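Local structure of hypothetical aspartyl-tRNA synthetase (Sulfolobus tokodaii, 1WYD) at residues Ala8-Glu13 with Gly73-Asp78; Phe36-Asp41 with Leu45-Val50; Asp298-Pro303 with Tyr317-Trp322. The protein probably charges both tRNA(Asp) and tRNA(Asn) with L-aspartate, activating the amino acid with ATP before transferring it to the acceptor end of the tRNA. One frame throughout, in Å; residues are numbered along the deposited sequence.

Interaction 1. Residues Ala8-Glu13 with Gly73-Asp78; sequences ADVTPE and GIVKAD
Val-10 and Val-75 carry this small contact, in which the N-terminal arm of the chain settles against the far end of strand 68-77, and Pro-12 with Ala-77 adds a second, looser touch. Along the arm, Ala-8 and Asp-9 close a short 3-10 turn that is anchored away from the strand: the backbone N of Ala-8 is hydrogen-bonded to Thr-43 OG1, and Asp-9 OD1 turns back to the N of Phe-6. Val-10 then directs its side chain at the strand. With CG1 anti to the backbone N (chi1 -170°), that methyl becomes the one that reaches across, lying 3.7 Å from Val-75 CG2 and 3.9 Å from Val-75 CG1. A single methyl therefore sits against both branches of its partner, and the two side chains pass one another antiparallel rather than meeting end to end. Both valines also rest on Ile-85 of strand 85-89, while Val-10 reaches Trp-21 and Val-75 reaches Val-19, so the pair belongs to a wider apolar cluster. The chain returns to the strand at Pro-12, whose CB stands 4.3 Å from Ala-77 CB. The carbonyl side of the proline takes part too, since Pro-12 O lies 4.1 Å from the same Ala-77 CB. This end is more open to solvent than the valine pair, and here the two segments meet by van der Waals contact. The segment before the first strand thus lies along the end of strand 68-77 at one margin of the OB-fold, the beta-barrel that in aspartyl-tRNA synthetases binds the anticodon.

Interaction 2. Residues Phe36-Asp41 with Leu45-Val50; sequences FIILRD and LGQVVV
Phe-36 has CG anti to its carbonyl carbon (chi1 -72°), which swings the ring across to the neighbouring strand, where CE2 lies 3.7 Å from Val-49 CG2; the two side chains run side by side, and the CG of Gln-47 stands at the ring's edge. In Ile-37 the same choice at chi1, followed by an extended chi2 of 174°, brings CD1 against both Val-48 CG2 and Val-50 CG2, the latter at 4.0 Å. Residues 36-41 and 45-50 are the two arms of an antiparallel beta-hairpin within the OB-fold barrel, their axes 4.6 Å apart at the closest. The hydrogen-bonded pair Ile-37 and Val-48 is joined by two nearly straight bonds, Ile-37 N to Val-48 O at 2.8 Å and Val-48 N to Ile-37 O at 2.7 Å. Nearer the turn, Leu-39 and Gly-46 form the next such pair, but Leu-39 N approaches Gly-46 O from above the carbonyl plane, at 3.1 Å. Ile-38 sets CG2 in front of that same oxygen, 3.4 Å from Gly-46 O, on the face shared with Phe-36 and Gln-47. Beside it Leu-45 CD2 packs 3.6 Å from Arg-40 CB, touching the aliphatic base of the arginine, while the guanidinium beyond forms a salt bridge with Glu-66 and a hydrogen bond with His-26. On the other face, Leu-39 CB meets Val-48 CG1, with Trp-21 packing on Leu-39 and Leu-87 on Val-48.

Interaction 3. Residues Asp298-Pro303 with Tyr317-Trp322; sequences DDIGTP and YFIVDW
The loop 298-303 runs past the end of strand 316-320 without pairing with it, the backbones staying well apart with CA atoms 9.4 Å from each other at the nearest pair, Asp-299 and Trp-322. Side chains span that gap. Trp-322 extends its six-membered ring toward the loop, and Ile-300 meets the outer corner of that ring: its CB lies 3.8 Å from Trp-322 CH2, while CG1 sits almost equally near both CH2 and CZ3. With CG1 anti to the carbonyl carbon (chi1 -61°) and CD1 continuing in an extended chain (chi2 -174°), the isoleucine also brings CD1 to 4.0 Å from Trp-322 CH2. The same CD1 makes a looser apolar contact, 4.4 Å from Ile-319 CD1. Strand 316-320 belongs to the large mixed beta-sheet around which the catalytic domain of class II synthetases is built, and the loop leads into helix 302-312, with Gly-301 at its N-cap position; the contact thus ties the entry of that helix to the sheet. Helix 280-289 encloses the isoleucine further, through Tyr-280, Ala-283 and Ile-284. The rotation of the indole is restrained by a bond to the end of the preceding strand, where Trp-322 NE1 donates to Ile-319 O at 2.6 Å, arriving from above the carbonyl plane in a bent bond. Tyr-280 meets the ring too, and Arg-327 forms a cation-pi contact with it. Its surroundings approach the active site, since the side chain of Trp-322 is about 7 Å from that of Glu-352, a predicted ATP and magnesium ligand. Toward solvent, the Asp-299 carboxylate stands at the ring with its plane inclined 66° to it, OD1 4.0 Å from Trp-322 CZ3. The backbone N of Ile-300 meets that oxygen from above the carboxylate plane, which helps hold the group beside the ring.

Interactions 1 and 2 both belong to the N-terminal OB-fold, their centres 12 Å apart and their nearest atoms about 5 Å apart without touching. The hairpin 36-41/45-50 forms within the span of chain that runs from residues 8-13 to 73-78, and strand 85-89 borders both contacts, so the same barrel contains a local strand pairing and a longer-range side-chain packing. Interaction 3 follows later in sequence, in the class II catalytic domain across the chain's centre, its centre 55 Å from that of interaction 1 and 51 Å from that of interaction 2. The separation is consistent with the division between anticodon recognition and aminoacylation in this family.

Interaction 1. Residues Ala8-Glu13 with Gly73-Asp78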
ATOM      1  N   ALA B   8       0.203  11.866 -26.858  1.00 57.86           N
ATOM      2  CA  ALA B   8       0.605  10.582 -27.406  1.00 59.54           C
ATOM      3  C   ALA B   8      -0.525   9.835 -28.163  1.00 60.48           C
ATOM      4  O   ALA B   8      -0.249   8.928 -28.939  1.00 60.87           O
ATOM      5  CB  ALA B   8       1.179   9.702 -26.280  1.00 59.39           C
ATOM      6  N   ASP B   9      -1.773  10.232 -27.929  1.00 61.48           N
ATOM      7  CA  ASP B   9      -2.955   9.657 -28.579  1.00 62.57           C
ATOM      8  C   ASP B   9      -3.063   9.956 -30.089  1.00 64.31           C
ATOM      9  O   ASP B   9      -3.795   9.257 -30.818  1.00 64.71           O
ATOM     10  CB  ASP B   9      -4.218  10.247 -27.942  1.00 62.03           C
ATOM     11  CG  ASP B   9      -4.514   9.694 -26.574  1.00 60.00           C
ATOM     12  OD1 ASP B   9      -5.483  10.180 -25.957  1.00 59.60           O
ATOM     13  OD2 ASP B   9      -3.872   8.774 -26.045  1.00 57.61           O
ATOM     14  N   VAL B  10      -2.377  11.019 -30.528  1.00 65.42           N
ATOM     15  CA  VAL B  10      -2.448  11.544 -31.895  1.00 66.33           C
ATOM     16  C   VAL B  10      -1.405  10.886 -32.826  1.00 67.01           C
ATOM     17  O   VAL B  10      -0.220  10.826 -32.491  1.00 67.28           O
ATOM     18  CB  VAL B  10      -2.269  13.094 -31.891  1.00 66.32           C
ATOM     19  CG1 VAL B  10      -2.581  13.683 -33.247  1.00 67.19           C
ATOM     20  CG2 VAL B  10      -3.148  13.747 -30.819  1.00 65.72           C
ATOM     21  N   THR B  11      -1.860  10.378 -33.975  1.00 67.67           N
ATOM     22  CA  THR B  11      -0.981   9.777 -34.999  1.00 68.33           C
ATOM     23  C   THR B  11      -1.094  10.560 -36.312  1.00 68.66           C
ATOM     24  O   THR B  11      -2.073  11.306 -36.487  1.00 68.17           O
ATOM     25  CB  THR B  11      -1.360   8.313 -35.286  1.00 68.09           C
ATOM     26  OG1 THR B  11      -2.770   8.230 -35.515  1.00 68.83           O
ATOM     27  CG2 THR B  11      -1.116   7.421 -34.085  1.00 68.79           C
ATOM     28  N   PRO B  12      -0.121  10.390 -37.233  1.00 69.39           N
ATOM     29  CA  PRO B  12      -0.197  11.011 -38.574  1.00 69.86           C
ATOM     30  C   PRO B  12      -1.563  10.815 -39.218  1.00 70.46           C
ATOM     31  O   PRO B  12      -2.024  11.707 -39.938  1.00 70.32           O
ATOM     32  CB  PRO B  12       0.894  10.302 -39.381  1.00 69.71           C
ATOM     33  CG  PRO B  12       1.871   9.753 -38.365  1.00 70.23           C
ATOM     34  CD  PRO B  12       1.127   9.621 -37.050  1.00 69.33           C
ATOM     35  N   GLU B  13      -2.212   9.688 -38.906  1.00 71.36           N
ATOM     36  CA  GLU B  13      -3.586   9.409 -39.324  1.00 72.05           C
ATOM     37  C   GLU B  13      -4.626  10.383 -38.765  1.00 71.52           C
ATOM     38  O   GLU B  13      -5.818  10.077 -38.769  1.00 71.38           O
ATOM     39  CB  GLU B  13      -3.968   7.965 -38.953  1.00 72.84           C
ATOM     40  CG  GLU B  13      -4.698   7.216 -40.069  1.00 76.12           C
ATOM     41  CD  GLU B  13      -4.942   5.738 -39.766  1.00 80.06           C
ATOM     42  OE1 GLU B  13      -5.792   5.122 -40.457  1.00 80.49           O
ATOM     43  OE2 GLU B  13      -4.290   5.185 -38.846  1.00 82.35           O
ATOM     44  N   GLY B  73      -6.407  23.061 -31.683  1.00 55.05           N
ATOM     45  CA  GLY B  73      -5.920  23.328 -33.022  1.00 56.05           C
ATOM     46  C   GLY B  73      -6.126  22.161 -33.992  1.00 57.38           C
ATOM     47  O   GLY B  73      -6.820  21.180 -33.684  1.00 56.84           O
ATOM     48  N   ILE B  74      -5.503  22.257 -35.165  1.00 57.99           N
ATOM     49  CA  ILE B  74      -5.677  21.242 -36.193  1.00 59.41           C
ATOM     50  C   ILE B  74      -4.391  20.475 -36.362  1.00 59.87           C
ATOM     51  O   ILE B  74      -3.337  21.059 -36.482  1.00 60.28           O
ATOM     52  CB  ILE B  74      -6.144  21.897 -37.523  1.00 59.53           C
ATOM     53  CG1 ILE B  74      -7.640  22.228 -37.447  1.00 60.46           C
ATOM     54  CG2 ILE B  74      -5.899  20.975 -38.705  1.00 58.77           C
ATOM     55  CD1 ILE B  74      -8.006  23.525 -36.665  1.00 62.28           C
ATOM     56  N   VAL B  75      -4.478  19.155 -36.339  1.00 61.55           N
ATOM     57  CA  VAL B  75      -3.298  18.297 -36.541  1.00 62.50           C
ATOM     58  C   VAL B  75      -2.706  18.459 -37.952  1.00 63.37           C
ATOM     59  O   VAL B  75      -3.446  18.650 -38.925  1.00 63.13           O
ATOM     60  CB  VAL B  75      -3.624  16.819 -36.198  1.00 62.42           C
ATOM     61  CG1 VAL B  75      -2.455  15.886 -36.483  1.00 61.52           C
ATOM     62  CG2 VAL B  75      -4.045  16.712 -34.723  1.00 62.32           C
ATOM     63  N   LYS B  76      -1.374  18.434 -38.024  1.00 64.65           N
ATOM     64  CA  LYS B  76      -0.622  18.514 -39.265  1.00 66.39           C
ATOM     65  C   LYS B  76       0.434  17.431 -39.216  1.00 67.47           C
ATOM     66  O   LYS B  76       1.264  17.444 -38.316  1.00 67.98           O
ATOM     67  CB  LYS B  76       0.036  19.892 -39.407  1.00 66.25           C
ATOM     68  N   ALA B  77       0.405  16.490 -40.161  1.00 68.86           N
ATOM     69  CA  ALA B  77       1.433  15.435 -40.233  1.00 70.26           C
ATOM     70  C   ALA B  77       2.717  16.017 -40.838  1.00 71.30           C
ATOM     71  O   ALA B  77       2.632  16.941 -41.638  1.00 71.76           O
ATOM     72  CB  ALA B  77       0.938  14.251 -41.042  1.00 69.76           C
ATOM     73  N   ASP B  78       3.892  15.513 -40.446  1.00 72.59           N
ATOM     74  CA  ASP B  78       5.166  16.131 -40.860  1.00 73.87           C
ATOM     75  C   ASP B  78       6.376  15.194 -40.947  1.00 74.70           C
ATOM     76  O   ASP B  78       7.147  15.266 -41.908  1.00 74.86           O
ATOM     77  CB  ASP B  78       5.516  17.339 -39.978  1.00 73.93           C
ATOM     78  CG  ASP B  78       6.547  18.268 -40.622  1.00 74.21           C
ATOM     79  OD1 ASP B  78       7.724  17.870 -40.782  1.00 75.12           O
ATOM     80  OD2 ASP B  78       6.273  19.424 -40.990  1.00 74.74           O
TER

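Interaction 2. Residues Phe36-Asp41 with Leu45-Val50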
ATOM      1  N   PHE B  36       6.820  28.427 -31.464  1.00 55.08           N
ATOM      2  CA  PHE B  36       6.769  27.007 -31.233  1.00 54.58           C
ATOM      3  C   PHE B  36       6.610  26.725 -29.737  1.00 53.18           C
ATOM      4  O   PHE B  36       7.401  27.184 -28.937  1.00 52.98           O
ATOM      5  CB  PHE B  36       8.025  26.355 -31.795  1.00 55.37           C
ATOM      6  CG  PHE B  36       8.055  26.309 -33.293  1.00 58.74           C
ATOM      7  CD1 PHE B  36       8.688  27.309 -34.021  1.00 61.90           C
ATOM      8  CD2 PHE B  36       7.449  25.270 -33.980  1.00 61.48           C
ATOM      9  CE1 PHE B  36       8.723  27.274 -35.421  1.00 62.97           C
ATOM     10  CE2 PHE B  36       7.478  25.227 -35.383  1.00 63.67           C
ATOM     11  CZ  PHE B  36       8.110  26.233 -36.101  1.00 63.61           C
ATOM     12  N   ILE B  37       5.570  25.991 -29.365  1.00 51.55           N
ATOM     13  CA  ILE B  37       5.409  25.588 -27.977  1.00 50.15           C
ATOM     14  C   ILE B  37       5.577  24.092 -27.857  1.00 49.41           C
ATOM     15  O   ILE B  37       4.769  23.359 -28.399  1.00 48.84           O
ATOM     16  CB  ILE B  37       4.004  25.993 -27.437  1.00 50.68           C
ATOM     17  CG1 ILE B  37       3.647  27.429 -27.826  1.00 49.20           C
ATOM     18  CG2 ILE B  37       3.961  25.831 -25.927  1.00 49.76           C
ATOM     19  CD1 ILE B  37       2.248  27.810 -27.452  1.00 48.11           C
ATOM     20  N   ILE B  38       6.628  23.634 -27.160  1.00 48.48           N
ATOM     21  CA  ILE B  38       6.657  22.254 -26.728  1.00 47.21           C
ATOM     22  C   ILE B  38       5.742  22.177 -25.484  1.00 47.28           C
ATOM     23  O   ILE B  38       5.972  22.840 -24.456  1.00 47.13           O
ATOM     24  CB  ILE B  38       8.098  21.716 -26.444  1.00 47.38           C
ATOM     25  CG1 ILE B  38       9.082  21.923 -27.604  1.00 47.18           C
ATOM     26  CG2 ILE B  38       8.076  20.229 -26.058  1.00 46.40           C
ATOM     27  CD1 ILE B  38       8.587  21.595 -29.002  1.00 50.61           C
ATOM     28  N   LEU B  39       4.678  21.397 -25.615  1.00 46.14           N
ATOM     29  CA  LEU B  39       3.737  21.166 -24.538  1.00 45.28           C
ATOM     30  C   LEU B  39       4.028  19.827 -23.889  1.00 45.30           C
ATOM     31  O   LEU B  39       4.517  18.894 -24.557  1.00 46.12           O
ATOM     32  CB  LEU B  39       2.300  21.214 -25.069  1.00 44.57           C
ATOM     33  CG  LEU B  39       1.156  21.122 -24.069  1.00 44.80           C
ATOM     34  CD1 LEU B  39       0.962  22.448 -23.338  1.00 41.59           C
ATOM     35  CD2 LEU B  39      -0.101  20.743 -24.834  1.00 45.01           C
ATOM     36  N   ARG B  40       3.750  19.728 -22.585  1.00 44.80           N
ATOM     37  CA  ARG B  40       3.951  18.486 -21.821  1.00 43.72           C
ATOM     38  C   ARG B  40       2.671  18.095 -21.115  1.00 43.43           C
ATOM     39  O   ARG B  40       2.017  18.946 -20.510  1.00 44.20           O
ATOM     40  CB  ARG B  40       5.035  18.663 -20.756  1.00 43.34           C
ATOM     41  CG  ARG B  40       5.363  17.367 -20.057  1.00 41.25           C
ATOM     42  CD  ARG B  40       6.118  17.491 -18.761  1.00 39.69           C
ATOM     43  NE  ARG B  40       6.857  18.729 -18.755  1.00 43.72           N
ATOM     44  CZ  ARG B  40       6.641  19.702 -17.870  1.00 41.26           C
ATOM     45  NH1 ARG B  40       5.757  19.518 -16.898  1.00 30.11           N
ATOM     46  NH2 ARG B  40       7.340  20.833 -17.971  1.00 38.15           N
ATOM     47  N   ASP B  41       2.327  16.819 -21.202  1.00 42.83           N
ATOM     48  CA  ASP B  41       1.212  16.205 -20.481  1.00 42.71           C
ATOM     49  C   ASP B  41       1.732  14.881 -19.982  1.00 43.08           C
ATOM     50  O   ASP B  41       2.915  14.573 -20.193  1.00 43.32           O
ATOM     51  CB  ASP B  41      -0.094  16.105 -21.316  1.00 42.19           C
ATOM     52  CG  ASP B  41      -0.088  14.966 -22.386  1.00 43.39           C
ATOM     53  OD1 ASP B  41      -1.030  14.949 -23.217  1.00 44.50           O
ATOM     54  OD2 ASP B  41       0.760  14.055 -22.479  1.00 42.28           O
ATOM     55  N   LEU B  45       5.685  14.704 -24.652  1.00 45.72           N
ATOM     56  CA  LEU B  45       5.937  16.027 -25.203  1.00 45.76           C
ATOM     57  C   LEU B  45       5.444  16.140 -26.630  1.00 46.55           C
ATOM     58  O   LEU B  45       5.843  15.360 -27.495  1.00 47.26           O
ATOM     59  CB  LEU B  45       7.435  16.307 -25.164  1.00 45.16           C
ATOM     60  CG  LEU B  45       8.071  16.260 -23.782  1.00 46.01           C
ATOM     61  CD1 LEU B  45       9.579  16.079 -23.872  1.00 44.81           C
ATOM     62  CD2 LEU B  45       7.707  17.549 -22.972  1.00 43.53           C
ATOM     63  N   GLY B  46       4.561  17.093 -26.874  1.00 46.71           N
ATOM     64  CA  GLY B  46       4.163  17.429 -28.216  1.00 47.99           C
ATOM     65  C   GLY B  46       4.728  18.759 -28.679  1.00 48.72           C
ATOM     66  O   GLY B  46       5.383  19.464 -27.920  1.00 49.05           O
ATOM     67  N   GLN B  47       4.465  19.099 -29.938  1.00 49.96           N
ATOM     68  CA  GLN B  47       4.923  20.354 -30.542  1.00 50.52           C
ATOM     69  C   GLN B  47       3.694  21.078 -31.032  1.00 50.94           C
ATOM     70  O   GLN B  47       2.916  20.514 -31.793  1.00 51.28           O
ATOM     71  CB  GLN B  47       5.863  20.070 -31.732  1.00 50.71           C
ATOM     72  CG  GLN B  47       6.406  21.289 -32.479  1.00 51.00           C
ATOM     73  CD  GLN B  47       7.517  20.917 -33.472  1.00 51.77           C
ATOM     74  OE1 GLN B  47       7.281  20.843 -34.692  1.00 49.78           O
ATOM     75  NE2 GLN B  47       8.727  20.688 -32.952  1.00 50.65           N
ATOM     76  N   VAL B  48       3.503  22.313 -30.594  1.00 51.44           N
ATOM     77  CA  VAL B  48       2.436  23.114 -31.149  1.00 52.21           C
ATOM     78  C   VAL B  48       3.017  24.322 -31.863  1.00 53.47           C
ATOM     79  O   VAL B  48       4.047  24.858 -31.460  1.00 54.01           O
ATOM     80  CB  VAL B  48       1.233  23.422 -30.130  1.00 52.31           C
ATOM     81  CG1 VAL B  48       1.404  22.724 -28.796  1.00 52.27           C
ATOM     82  CG2 VAL B  48       0.891  24.922 -29.962  1.00 49.84           C
ATOM     83  N   VAL B  49       2.359  24.721 -32.943  1.00 55.17           N
ATOM     84  CA  VAL B  49       2.746  25.890 -33.722  1.00 56.42           C
ATOM     85  C   VAL B  49       1.629  26.957 -33.662  1.00 57.14           C
ATOM     86  O   VAL B  49       0.439  26.645 -33.676  1.00 56.55           O
ATOM     87  CB  VAL B  49       3.117  25.496 -35.194  1.00 56.50           C
ATOM     88  CG1 VAL B  49       3.925  26.601 -35.898  1.00 57.27           C
ATOM     89  CG2 VAL B  49       3.912  24.195 -35.233  1.00 56.24           C
ATOM     90  N   VAL B  50       2.043  28.210 -33.539  1.00 58.97           N
ATOM     91  CA  VAL B  50       1.145  29.353 -33.593  1.00 61.32           C
ATOM     92  C   VAL B  50       1.749  30.275 -34.634  1.00 63.66           C
ATOM     93  O   VAL B  50       2.766  30.925 -34.369  1.00 63.80           O
ATOM     94  CB  VAL B  50       1.067  30.132 -32.243  1.00 60.78           C
ATOM     95  CG1 VAL B  50      -0.253  30.863 -32.123  1.00 59.31           C
ATOM     96  CG2 VAL B  50       1.271  29.217 -31.044  1.00 60.15           C
TER

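Interaction 3. Residues Asp298-Pro303 with Tyr317-Trp322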
ATOM      1  N   ASP B 298      32.071 -12.217  11.233  1.00 61.39           N
ATOM      2  CA  ASP B 298      32.057 -10.789  10.925  1.00 61.63           C
ATOM      3  C   ASP B 298      30.973 -10.422   9.932  1.00 61.57           C
ATOM      4  O   ASP B 298      30.495 -11.251   9.180  1.00 61.94           O
ATOM      5  CB  ASP B 298      33.408 -10.329  10.373  1.00 62.05           C
ATOM      6  CG  ASP B 298      34.556 -10.587  11.328  1.00 62.74           C
ATOM      7  OD1 ASP B 298      35.717 -10.326  10.939  1.00 63.89           O
ATOM      8  OD2 ASP B 298      34.396 -11.062  12.470  1.00 64.01           O
ATOM      9  N   ASP B 299      30.589  -9.158   9.934  1.00 61.87           N
ATOM     10  CA  ASP B 299      29.609  -8.662   8.984  1.00 61.41           C
ATOM     11  C   ASP B 299      30.242  -8.542   7.606  1.00 60.73           C
ATOM     12  O   ASP B 299      31.455  -8.553   7.480  1.00 60.98           O
ATOM     13  CB  ASP B 299      29.052  -7.316   9.460  1.00 61.58           C
ATOM     14  CG  ASP B 299      27.776  -6.913   8.722  1.00 62.84           C
ATOM     15  OD1 ASP B 299      27.238  -7.696   7.893  1.00 60.64           O
ATOM     16  OD2 ASP B 299      27.253  -5.798   8.903  1.00 65.19           O
ATOM     17  N   ILE B 300      29.414  -8.459   6.572  1.00 60.20           N
ATOM     18  CA  ILE B 300      29.888  -8.245   5.217  1.00 59.13           C
ATOM     19  C   ILE B 300      29.407  -6.871   4.746  1.00 59.16           C
ATOM     20  O   ILE B 300      28.294  -6.718   4.274  1.00 59.19           O
ATOM     21  CB  ILE B 300      29.420  -9.400   4.301  1.00 59.10           C
ATOM     22  CG1 ILE B 300      29.992 -10.725   4.802  1.00 58.55           C
ATOM     23  CG2 ILE B 300      29.811  -9.163   2.842  1.00 58.78           C
ATOM     24  CD1 ILE B 300      29.718 -11.901   3.902  1.00 59.18           C
ATOM     25  N   GLY B 301      30.268  -5.874   4.888  1.00 59.34           N
ATOM     26  CA  GLY B 301      29.930  -4.512   4.539  1.00 59.37           C
ATOM     27  C   GLY B 301      29.941  -4.225   3.051  1.00 59.16           C
ATOM     28  O   GLY B 301      30.353  -5.067   2.228  1.00 58.96           O
ATOM     29  N   THR B 302      29.487  -3.015   2.712  1.00 58.58           N
ATOM     30  CA  THR B 302      29.472  -2.560   1.328  1.00 57.74           C
ATOM     31  C   THR B 302      30.823  -2.765   0.668  1.00 57.83           C
ATOM     32  O   THR B 302      30.883  -3.388  -0.416  1.00 57.39           O
ATOM     33  CB  THR B 302      29.052  -1.103   1.235  1.00 57.88           C
ATOM     34  OG1 THR B 302      27.714  -0.984   1.712  1.00 58.65           O
ATOM     35  CG2 THR B 302      28.975  -0.656  -0.220  1.00 56.42           C
ATOM     36  N   PRO B 303      31.903  -2.275   1.307  1.00 57.85           N
ATOM     37  CA  PRO B 303      33.258  -2.470   0.765  1.00 57.99           C
ATOM     38  C   PRO B 303      33.463  -3.934   0.372  1.00 57.88           C
ATOM     39  O   PRO B 303      33.925  -4.148  -0.749  1.00 58.43           O
ATOM     40  CB  PRO B 303      34.184  -2.065   1.921  1.00 58.24           C
ATOM     41  CG  PRO B 303      33.258  -1.938   3.158  1.00 58.67           C
ATOM     42  CD  PRO B 303      31.927  -1.539   2.587  1.00 58.03           C
ATOM     43  N   TYR B 317      22.867 -11.936  -6.753  1.00 48.63           N
ATOM     44  CA  TYR B 317      23.127 -13.141  -6.021  1.00 47.61           C
ATOM     45  C   TYR B 317      22.545 -13.070  -4.597  1.00 48.57           C
ATOM     46  O   TYR B 317      22.423 -11.979  -4.005  1.00 48.78           O
ATOM     47  CB  TYR B 317      24.642 -13.377  -6.003  1.00 47.53           C
ATOM     48  CG  TYR B 317      25.446 -12.243  -5.425  1.00 45.13           C
ATOM     49  CD1 TYR B 317      25.956 -12.323  -4.145  1.00 45.03           C
ATOM     50  CD2 TYR B 317      25.691 -11.094  -6.155  1.00 44.62           C
ATOM     51  CE1 TYR B 317      26.687 -11.274  -3.583  1.00 46.61           C
ATOM     52  CE2 TYR B 317      26.415 -10.047  -5.622  1.00 45.44           C
ATOM     53  CZ  TYR B 317      26.921 -10.137  -4.322  1.00 46.44           C
ATOM     54  OH  TYR B 317      27.651  -9.083  -3.767  1.00 45.41           O
ATOM     55  N   PHE B 318      22.175 -14.223  -4.053  1.00 48.26           N
ATOM     56  CA  PHE B 318      21.807 -14.337  -2.640  1.00 48.21           C
ATOM     57  C   PHE B 318      23.044 -14.646  -1.795  1.00 48.73           C
ATOM     58  O   PHE B 318      23.864 -15.470  -2.181  1.00 48.71           O
ATOM     59  CB  PHE B 318      20.873 -15.542  -2.436  1.00 47.96           C
ATOM     60  CG  PHE B 318      19.481 -15.380  -2.989  1.00 45.77           C
ATOM     61  CD1 PHE B 318      19.071 -16.120  -4.077  1.00 41.74           C
ATOM     62  CD2 PHE B 318      18.538 -14.565  -2.339  1.00 46.27           C
ATOM     63  CE1 PHE B 318      17.763 -16.013  -4.563  1.00 41.80           C
ATOM     64  CE2 PHE B 318      17.223 -14.452  -2.813  1.00 42.40           C
ATOM     65  CZ  PHE B 318      16.843 -15.170  -3.922  1.00 43.27           C
ATOM     66  N   ILE B 319      23.173 -14.009  -0.630  1.00 49.29           N
ATOM     67  CA  ILE B 319      24.042 -14.539   0.408  1.00 48.81           C
ATOM     68  C   ILE B 319      23.219 -15.256   1.495  1.00 49.47           C
ATOM     69  O   ILE B 319      22.610 -14.612   2.375  1.00 49.40           O
ATOM     70  CB  ILE B 319      24.933 -13.487   1.035  1.00 48.24           C
ATOM     71  CG1 ILE B 319      25.768 -12.770  -0.016  1.00 47.48           C
ATOM     72  CG2 ILE B 319      25.866 -14.174   2.024  1.00 47.85           C
ATOM     73  CD1 ILE B 319      26.744 -11.771   0.615  1.00 42.99           C
ATOM     74  N   VAL B 320      23.267 -16.587   1.440  1.00 49.90           N
ATOM     75  CA  VAL B 320      22.495 -17.493   2.293  1.00 49.55           C
ATOM     76  C   VAL B 320      23.264 -18.047   3.506  1.00 50.05           C
ATOM     77  O   VAL B 320      24.491 -17.945   3.599  1.00 50.19           O
ATOM     78  CB  VAL B 320      21.909 -18.673   1.457  1.00 49.70           C
ATOM     79  CG1 VAL B 320      21.128 -18.155   0.270  1.00 48.60           C
ATOM     80  CG2 VAL B 320      22.988 -19.597   1.009  1.00 48.19           C
ATOM     81  N   ASP B 321      22.529 -18.648   4.428  1.00 50.49           N
ATOM     82  CA  ASP B 321      23.119 -19.333   5.562  1.00 51.93           C
ATOM     83  C   ASP B 321      24.089 -18.459   6.412  1.00 52.13           C
ATOM     84  O   ASP B 321      25.213 -18.888   6.704  1.00 52.12           O
ATOM     85  CB  ASP B 321      23.769 -20.676   5.117  1.00 52.11           C
ATOM     86  CG  ASP B 321      22.760 -21.642   4.446  1.00 54.97           C
ATOM     87  OD1 ASP B 321      23.167 -22.648   3.830  1.00 55.80           O
ATOM     88  OD2 ASP B 321      21.526 -21.488   4.489  1.00 57.35           O
ATOM     89  N   TRP B 322      23.653 -17.270   6.846  1.00 51.85           N
ATOM     90  CA  TRP B 322      24.463 -16.453   7.792  1.00 51.92           C
ATOM     91  C   TRP B 322      24.662 -17.088   9.209  1.00 52.14           C
ATOM     92  O   TRP B 322      23.910 -17.992   9.595  1.00 51.76           O
ATOM     93  CB  TRP B 322      23.864 -15.034   7.930  1.00 51.54           C
ATOM     94  CG  TRP B 322      23.908 -14.218   6.652  1.00 51.28           C
ATOM     95  CD1 TRP B 322      23.140 -14.400   5.551  1.00 50.25           C
ATOM     96  CD2 TRP B 322      24.765 -13.100   6.361  1.00 50.50           C
ATOM     97  NE1 TRP B 322      23.462 -13.478   4.586  1.00 52.05           N
ATOM     98  CE2 TRP B 322      24.462 -12.669   5.052  1.00 50.16           C
ATOM     99  CE3 TRP B 322      25.770 -12.420   7.076  1.00 49.81           C
ATOM    100  CZ2 TRP B 322      25.106 -11.587   4.437  1.00 51.62           C
ATOM    101  CZ3 TRP B 322      26.418 -11.342   6.468  1.00 51.12           C
ATOM    102  CH2 TRP B 322      26.077 -10.934   5.152  1.00 51.10           C
TER